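Local atomic coordinates of FAD linked oxidase-like protein (Myceliophthora thermophila, PDB entry 5L6F), a protein that oxidises the C1 hydroxyl of xylooligosaccharides and related sugars to lactones, using a bicovalently bound FAD and reducing molecular oxygen to hydrogen peroxide. Residues G102-H107 against L485-Q490; R148-G153 against G177-W182. All coordinates share one frame; numbering follows the deposited sequence.

Contact 1: residues G102-H107 against L485-Q490; sequences GGEDGH and LFYYPQ. With XYP (beta-D-xylopyranose), chain G.
Gly102 meets Tyr488 and Pro489 where a loop of the FAD-binding PCMH-type fold, just before strand 108-111, lies against the C-terminal berberine-like segment. No direct hydrogen bond joins the two loops. Gly102 O lies 3.5 Å from Pro489 CD, and the proline ring runs on to Gly103, whose carbonyl oxygen faces Pro489 CG. Gly103 has positive phi.

Glu104 reaches over to Tyr487 and to a bound xylose. Its carboxylate OE2 sits at the edge of the tyrosine ring, in plane, 3.5 Å from Tyr487 CE2. The same OE2 accepts a hydrogen bond of 2.7 Å from O1 of the xylose. A water joins Glu104 OE1 to Tyr487 OH and so bridges the segments. C4 of the sugar lies over one face of the Tyr487 ring, offset toward the rim. With CG anti to the backbone N (chi1 175°), the tyrosine ring extends to this sugar.

His107 NE2 gives Glu104 OE2 a nearly straight bond of 2.7 Å (174°), in the imidazole plane and on the anti lone pair of the oxygen. His107 ND1 is hydrogen-bonded to Asn88 OD1, and Asn88 ND2 donates to Tyr487 O. That carbonyl oxygen lies at the edge of the imidazole, 3.1 Å from His107 CE1.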
loop_
_atom_site.group_PDB
_atom_site.type_symbol
_atom_site.label_atom_id
_atom_site.label_comp_id
_atom_site.label_asym_id
_atom_site.label_seq_id
_atom_site.Cartn_x
_atom_site.Cartn_y
_atom_site.Cartn_z
ATOM N N GLY A 102 -1.292 -16.632 0.153
ATOM C CA GLY A 102 -0.217 -17.361 -0.500
ATOM C C GLY A 102 -0.153 -17.174 -2.000
ATOM O O GLY A 102 0.800 -17.620 -2.627
ATOM N N GLY A 103 -1.176 -16.547 -2.595
ATOM C CA GLY A 103 -1.228 -16.334 -4.053
ATOM C C GLY A 103 -1.431 -17.599 -4.884
ATOM O O GLY A 103 -1.319 -17.587 -6.118
ATOM N N GLU A 104 -1.742 -18.688 -4.188
ATOM C CA GLU A 104 -1.996 -19.991 -4.786
ATOM C C GLU A 104 -2.560 -20.851 -3.648
ATOM O O GLU A 104 -2.468 -20.463 -2.476
ATOM C CB GLU A 104 -0.735 -20.592 -5.398
ATOM C CG GLU A 104 0.376 -20.809 -4.386
ATOM C CD GLU A 104 1.609 -21.476 -4.958
ATOM O OE1 GLU A 104 1.722 -21.571 -6.198
ATOM O OE2 GLU A 104 2.483 -21.889 -4.168
ATOM N N ASP A 105 -3.129 -22.004 -3.983
ATOM C CA ASP A 105 -3.641 -22.909 -2.965
ATOM C C ASP A 105 -2.506 -23.538 -2.175
ATOM O O ASP A 105 -1.380 -23.670 -2.675
ATOM C CB ASP A 105 -4.452 -24.039 -3.591
ATOM C CG ASP A 105 -5.723 -23.575 -4.250
ATOM O OD1 ASP A 105 -6.276 -22.511 -3.924
ATOM O OD2 ASP A 105 -6.209 -24.330 -5.111
ATOM N N GLY A 106 -2.829 -23.930 -0.944
ATOM C CA GLY A 106 -2.065 -24.888 -0.183
ATOM C C GLY A 106 -0.966 -24.368 0.703
ATOM O O GLY A 106 -0.103 -25.133 1.090
ATOM N N HIS A 107 -1.016 -23.093 1.069
ATOM C CA HIS A 107 -0.042 -22.545 2.018
ATOM C C HIS A 107 -0.661 -22.518 3.398
ATOM O O HIS A 107 -1.876 -22.426 3.533
ATOM C CB HIS A 107 0.342 -21.104 1.656
ATOM C CG HIS A 107 1.121 -20.980 0.392
ATOM N ND1 HIS A 107 2.011 -19.949 0.168
ATOM C CD2 HIS A 107 1.164 -21.763 -0.714
ATOM C CE1 HIS A 107 2.541 -20.085 -1.037
ATOM N NE2 HIS A 107 2.028 -21.158 -1.601
ATOM N N LEU A 485 10.613 -20.336 2.456
ATOM C CA LEU A 485 9.458 -20.707 3.234
ATOM C C LEU A 485 8.296 -19.724 3.037
ATOM O O LEU A 485 7.149 -20.144 2.998
ATOM C CB LEU A 485 9.814 -20.775 4.715
ATOM C CG LEU A 485 8.710 -21.302 5.620
ATOM C CD1 LEU A 485 8.560 -22.786 5.425
ATOM C CD2 LEU A 485 9.087 -21.049 7.057
ATOM N N PHE A 486 8.605 -18.435 2.900
ATOM C CA PHE A 486 7.567 -17.394 2.739
ATOM C C PHE A 486 7.214 -17.124 1.284
ATOM O O PHE A 486 6.739 -16.045 0.944
ATOM C CB PHE A 486 7.994 -16.117 3.458
ATOM C CG PHE A 486 8.252 -16.337 4.921
ATOM C CD1 PHE A 486 7.211 -16.719 5.760
ATOM C CD2 PHE A 486 9.506 -16.148 5.458
ATOM C CE1 PHE A 486 7.445 -16.962 7.116
ATOM C CE2 PHE A 486 9.749 -16.391 6.802
ATOM C CZ PHE A 486 8.709 -16.769 7.631
ATOM N N TYR A 487 7.428 -18.127 0.434
ATOM C CA TYR A 487 7.124 -18.039 -0.980
ATOM C C TYR A 487 5.715 -17.512 -1.294
ATOM O O TYR A 487 4.719 -17.889 -0.652
ATOM C CB TYR A 487 7.332 -19.429 -1.656
ATOM C CG TYR A 487 6.914 -19.408 -3.099
ATOM C CD1 TYR A 487 7.753 -18.842 -4.065
ATOM C CD2 TYR A 487 5.656 -19.885 -3.504
ATOM C CE1 TYR A 487 7.379 -18.784 -5.385
ATOM C CE2 TYR A 487 5.269 -19.810 -4.835
ATOM C CZ TYR A 487 6.130 -19.267 -5.766
ATOM O OH TYR A 487 5.775 -19.187 -7.081
ATOM N N TYR A 488 5.666 -16.630 -2.293
ATOM C CA TYR A 488 4.459 -16.367 -3.051
ATOM C C TYR A 488 4.886 -16.036 -4.477
ATOM O O TYR A 488 6.083 -15.818 -4.718
ATOM C CB TYR A 488 3.610 -15.261 -2.430
ATOM C CG TYR A 488 4.245 -13.917 -2.283
ATOM C CD1 TYR A 488 5.045 -13.625 -1.207
ATOM C CD2 TYR A 488 3.976 -12.897 -3.187
ATOM C CE1 TYR A 488 5.592 -12.350 -1.044
ATOM C CE2 TYR A 488 4.511 -11.639 -3.028
ATOM C CZ TYR A 488 5.317 -11.366 -1.947
ATOM O OH TYR A 488 5.834 -10.100 -1.761
ATOM N N PRO A 489 3.928 -15.979 -5.424
ATOM C CA PRO A 489 4.434 -15.979 -6.810
ATOM C C PRO A 489 5.168 -14.728 -7.296
ATOM O O PRO A 489 5.718 -14.769 -8.378
ATOM C CB PRO A 489 3.183 -16.261 -7.642
ATOM C CG PRO A 489 2.315 -17.060 -6.700
ATOM C CD PRO A 489 2.504 -16.359 -5.374
ATOM N N GLN A 490 5.153 -13.643 -6.522
ATOM C CA GLN A 490 5.981 -12.468 -6.830
ATOM C C GLN A 490 6.963 -12.166 -5.720
ATOM O O GLN A 490 7.386 -11.018 -5.552
ATOM C CB GLN A 490 5.100 -11.262 -7.135
ATOM C CG GLN A 490 4.283 -11.494 -8.388
ATOM C CD GLN A 490 3.440 -10.304 -8.780
ATOM O OE1 GLN A 490 3.205 -9.399 -7.972
ATOM N NE2 GLN A 490 2.986 -10.296 -10.014
HETATM O O1 XYP G . 3.406 -24.366 -4.411
HETATM C C1 XYP G . 4.741 -24.484 -4.878
HETATM C C2 XYP G . 4.866 -23.600 -6.112
HETATM C C3 XYP G . 6.264 -23.709 -6.671
HETATM C C4 XYP G . 7.249 -23.379 -5.566
HETATM C C5 XYP G . 7.041 -24.198 -4.303
HETATM O O2 XYP G . 3.934 -23.981 -7.121
HETATM O O3 XYP G . 6.433 -22.819 -7.783
HETATM O O4 XYP G . 8.512 -23.706 -6.081
HETATM O O5 XYP G . 5.686 -24.083 -3.866
HETATM O O HOH W 1 3.566 -20.415 -7.761
#

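Contact 2: residues R148-G153 against G177-W182; sequences RAFSHG and GLAVDW. With FAD (flavin-adenine dinucleotide), chain H.
The backbone of 148-153 leaves its short strand and passes the turn 177-182, with His152 and Ala179 closest at 4.8 Å between CA atoms. Both belong to the FAD-binding PCMH-type fold. Ser151 O makes a CA-H...O contact with Ala179 CA at 3.0 Å.

The side chains of Phe150 and Trp182 run antiparallel to each other, side by side. Phe150 CB lies over one face of the indole, toward its rim, 3.7 Å from Trp182 CG. The Phe150 ring turns its edge to Ala179 CB. Elsewhere it stacks on Phe225, and His152 CD2 lies over one of its faces. Ser151 N sits over the same indole face as Phe150 CB, while the indole NE1 bonds to His176 O.

Asp181 OD2 accepts the backbone N of Leu178, which closes the turn on itself. At the other end of 148-153, His152 ND1 donates in its ring plane to Gly153 O, and Gly153 CA approaches O4 of the flavin at 3.5 Å.

Ser151 gives the direct hydrogen bond between the segments. Its hydroxyl is anti to the backbone N (chi1 -169°), which turns it to the turn's first carbonyl. Ser151 OG donates to Gly177 O at 2.6 Å, tilted 29° from the carbonyl plane.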
loop_
_atom_site.group_PDB
_atom_site.type_symbol
_atom_site.label_atom_id
_atom_site.label_comp_id
_atom_site.label_asym_id
_atom_site.label_seq_id
_atom_site.Cartn_x
_atom_site.Cartn_y
_atom_site.Cartn_z
ATOM N N ARG A 148 -2.190 11.849 18.489
ATOM C CA ARG A 148 -1.028 11.556 17.682
ATOM C C ARG A 148 -1.480 10.868 16.409
ATOM O O ARG A 148 -2.639 10.447 16.284
ATOM C CB ARG A 148 -0.059 10.635 18.417
ATOM C CG ARG A 148 0.420 11.141 19.766
ATOM C CD ARG A 148 1.197 12.442 19.668
ATOM N NE ARG A 148 2.507 12.235 19.045
ATOM C CZ ARG A 148 3.521 13.102 19.084
ATOM N NH1 ARG A 148 3.409 14.268 19.714
ATOM N NH2 ARG A 148 4.666 12.789 18.488
ATOM N N ALA A 149 -0.544 10.747 15.478
ATOM C CA ALA A 149 -0.769 10.036 14.228
ATOM C C ALA A 149 0.556 9.617 13.619
ATOM O O ALA A 149 1.622 10.088 14.016
ATOM C CB ALA A 149 -1.520 10.928 13.253
ATOM N N PHE A 150 0.488 8.687 12.675
ATOM C CA PHE A 150 1.543 8.579 11.693
ATOM C C PHE A 150 0.947 8.613 10.286
ATOM O O PHE A 150 -0.283 8.654 10.116
ATOM C CB PHE A 150 2.513 7.399 11.972
ATOM C CG PHE A 150 1.927 6.020 11.841
ATOM C CD1 PHE A 150 1.850 5.391 10.609
ATOM C CD2 PHE A 150 1.560 5.304 12.966
ATOM C CE1 PHE A 150 1.358 4.102 10.494
ATOM C CE2 PHE A 150 1.071 4.005 12.853
ATOM C CZ PHE A 150 0.976 3.406 11.620
ATOM N N SER A 151 1.806 8.675 9.281
ATOM C CA SER A 151 1.332 8.793 7.913
ATOM C C SER A 151 0.969 7.431 7.342
ATOM O O SER A 151 1.807 6.535 7.259
ATOM C CB SER A 151 2.407 9.443 7.051
ATOM O OG SER A 151 1.853 9.791 5.800
ATOM N N HIS A 152 -0.283 7.267 6.921
ATOM C CA HIS A 152 -0.685 6.016 6.305
ATOM C C HIS A 152 -1.792 6.231 5.288
ATOM O O HIS A 152 -2.247 7.356 5.060
ATOM C CB HIS A 152 -1.073 4.976 7.381
ATOM C CG HIS A 152 -2.108 5.465 8.341
ATOM N ND1 HIS A 152 -3.415 5.692 7.967
ATOM C CD2 HIS A 152 -2.022 5.816 9.647
ATOM C CE1 HIS A 152 -4.095 6.138 9.009
ATOM N NE2 HIS A 152 -3.278 6.216 10.041
ATOM N N GLY A 153 -2.210 5.138 4.665
ATOM C CA GLY A 153 -3.192 5.162 3.617
ATOM C C GLY A 153 -4.579 5.496 4.105
ATOM O O GLY A 153 -4.849 5.615 5.297
ATOM N N GLY A 177 5.454 11.680 4.672
ATOM C CA GLY A 177 6.070 10.478 4.123
ATOM C C GLY A 177 5.155 9.266 4.074
ATOM O O GLY A 177 3.933 9.371 4.216
ATOM N N LEU A 178 5.767 8.110 3.868
ATOM C CA LEU A 178 5.038 6.868 3.725
ATOM C C LEU A 178 4.894 6.200 5.083
ATOM O O LEU A 178 5.647 6.495 6.016
ATOM C CB LEU A 178 5.778 5.913 2.785
ATOM C CG LEU A 178 6.066 6.418 1.377
ATOM C CD1 LEU A 178 6.871 5.394 0.592
ATOM C CD2 LEU A 178 4.776 6.736 0.649
ATOM N N ALA A 179 3.969 5.254 5.199
ATOM C CA ALA A 179 3.826 4.507 6.456
ATOM C C ALA A 179 5.120 3.833 6.870
ATOM O O ALA A 179 5.474 3.836 8.048
ATOM C CB ALA A 179 2.699 3.483 6.379
ATOM N N VAL A 180 5.828 3.275 5.899
ATOM C CA VAL A 180 7.113 2.646 6.136
ATOM C C VAL A 180 8.145 3.566 6.816
ATOM O O VAL A 180 8.995 3.092 7.576
ATOM C CB VAL A 180 7.668 2.042 4.830
ATOM C CG1 VAL A 180 8.184 3.127 3.902
ATOM C CG2 VAL A 180 8.761 1.045 5.131
ATOM N N ASP A 181 8.041 4.872 6.582
ATOM C CA ASP A 181 8.942 5.854 7.167
ATOM C C ASP A 181 8.725 6.114 8.642
ATOM O O ASP A 181 9.532 6.811 9.273
ATOM C CB ASP A 181 8.832 7.185 6.400
ATOM C CG ASP A 181 9.194 7.028 4.938
ATOM O OD1 ASP A 181 10.146 6.255 4.697
ATOM O OD2 ASP A 181 8.530 7.623 4.054
ATOM N N TRP A 182 7.645 5.581 9.205
ATOM C CA TRP A 182 7.343 5.792 10.625
ATOM C C TRP A 182 7.695 4.575 11.464
ATOM O O TRP A 182 7.605 4.625 12.695
ATOM C CB TRP A 182 5.881 6.265 10.791
ATOM C CG TRP A 182 5.783 7.601 10.193
ATOM C CD1 TRP A 182 5.512 7.902 8.898
ATOM C CD2 TRP A 182 6.061 8.840 10.848
ATOM N NE1 TRP A 182 5.608 9.255 8.701
ATOM C CE2 TRP A 182 5.926 9.856 9.891
ATOM C CE3 TRP A 182 6.390 9.191 12.169
ATOM C CZ2 TRP A 182 6.127 11.195 10.192
ATOM C CZ3 TRP A 182 6.580 10.528 12.460
ATOM C CH2 TRP A 182 6.454 11.511 11.476
HETATM P PA FAD H . -2.398 -8.732 3.362
HETATM O O1A FAD H . -2.732 -9.371 4.687
HETATM O O2A FAD H . -3.039 -9.313 2.142
HETATM O O5B FAD H . -0.823 -8.658 3.186
HETATM C C5B FAD H . -0.174 -8.138 2.017
HETATM C C4B FAD H . 1.230 -8.714 1.922
HETATM O O4B FAD H . 1.996 -8.333 3.076
HETATM C C3B FAD H . 1.231 -10.239 1.854
HETATM O O3B FAD H . 2.335 -10.652 1.046
HETATM C C2B FAD H . 1.476 -10.625 3.295
HETATM O O2B FAD H . 2.003 -11.940 3.425
HETATM C C1B FAD H . 2.419 -9.517 3.776
HETATM N N9A FAD H . 2.280 -9.324 5.225
HETATM C C8A FAD H . 1.168 -9.056 5.929
HETATM N N7A FAD H . 1.426 -9.006 7.254
HETATM C C5A FAD H . 2.761 -9.228 7.365
HETATM C C6A FAD H . 3.700 -9.325 8.487
HETATM N N6A FAD H . 3.199 -9.117 9.714
HETATM N N1A FAD H . 4.983 -9.620 8.220
HETATM C C2A FAD H . 5.450 -9.779 6.977
HETATM N N3A FAD H . 4.635 -9.719 5.871
HETATM C C4A FAD H . 3.312 -9.443 6.048
HETATM N N1 FAD H . -2.304 1.420 -0.308
HETATM C C2 FAD H . -1.730 2.666 -0.203
HETATM O O2 FAD H . -0.450 2.756 -0.318
HETATM N N3 FAD H . -2.515 3.768 0.041
HETATM C C4 FAD H . -3.855 3.725 0.225
HETATM O O4 FAD H . -4.574 4.771 0.436
HETATM C C4X FAD H . -4.520 2.407 0.129
HETATM N N5 FAD H . -5.858 2.243 0.294
HETATM C C5X FAD H . -6.448 0.997 0.221
HETATM C C6 FAD H . -7.823 0.834 0.409
HETATM C C7 FAD H . -8.388 -0.458 0.311
HETATM C C7M FAD H . -9.863 -0.667 0.490
HETATM C C8 FAD H . -7.545 -1.674 0.069
HETATM C C8M FAD H . -8.134 -3.077 0.069
HETATM C C9 FAD H . -6.182 -1.498 -0.097
HETATM C C9A FAD H . -5.607 -0.216 -0.052
HETATM N N10 FAD H . -4.228 -0.031 -0.242
HETATM C C10 FAD H . -3.645 1.244 -0.151
HETATM C "C1'" FAD H . -3.327 -1.143 -0.536
HETATM C "C2'" FAD H . -2.691 -1.739 0.673
HETATM O "O2'" FAD H . -1.688 -0.831 1.093
HETATM C "C3'" FAD H . -2.056 -3.054 0.253
HETATM O "O3'" FAD H . -3.039 -3.917 -0.327
HETATM C "C4'" FAD H . -1.452 -3.710 1.498
HETATM O "O4'" FAD H . -0.361 -4.531 1.103
HETATM C "C5'" FAD H . -2.485 -4.498 2.258
HETATM O "O5'" FAD H . -1.964 -4.875 3.568
HETATM P P FAD H . -2.790 -5.969 4.378
HETATM O O1P FAD H . -2.044 -6.326 5.625
HETATM O O2P FAD H . -4.208 -5.522 4.483
HETATM O O3P FAD H . -2.787 -7.166 3.318
#

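In the fold
Contact 2 is nested in the chain between the two segments of contact 1. Their centres are 28 Å apart, and the nearest atoms about 13 Å, so they do not touch. They lie on opposite sides of the chain's centre, and FAD is near both. In contact 1 the side chain of Tyr488 comes within about 4 Å of the cofactor. Contact 2 reaches the flavin end through Gly153. The next residue, Thr154, binds substrate and is followed by Cys155, which with His94 is covalently bound to the FAD; the His152 side chain is about 7 Å from that of Thr154. The xylose of contact 1 lies away from the substrate-binding residues.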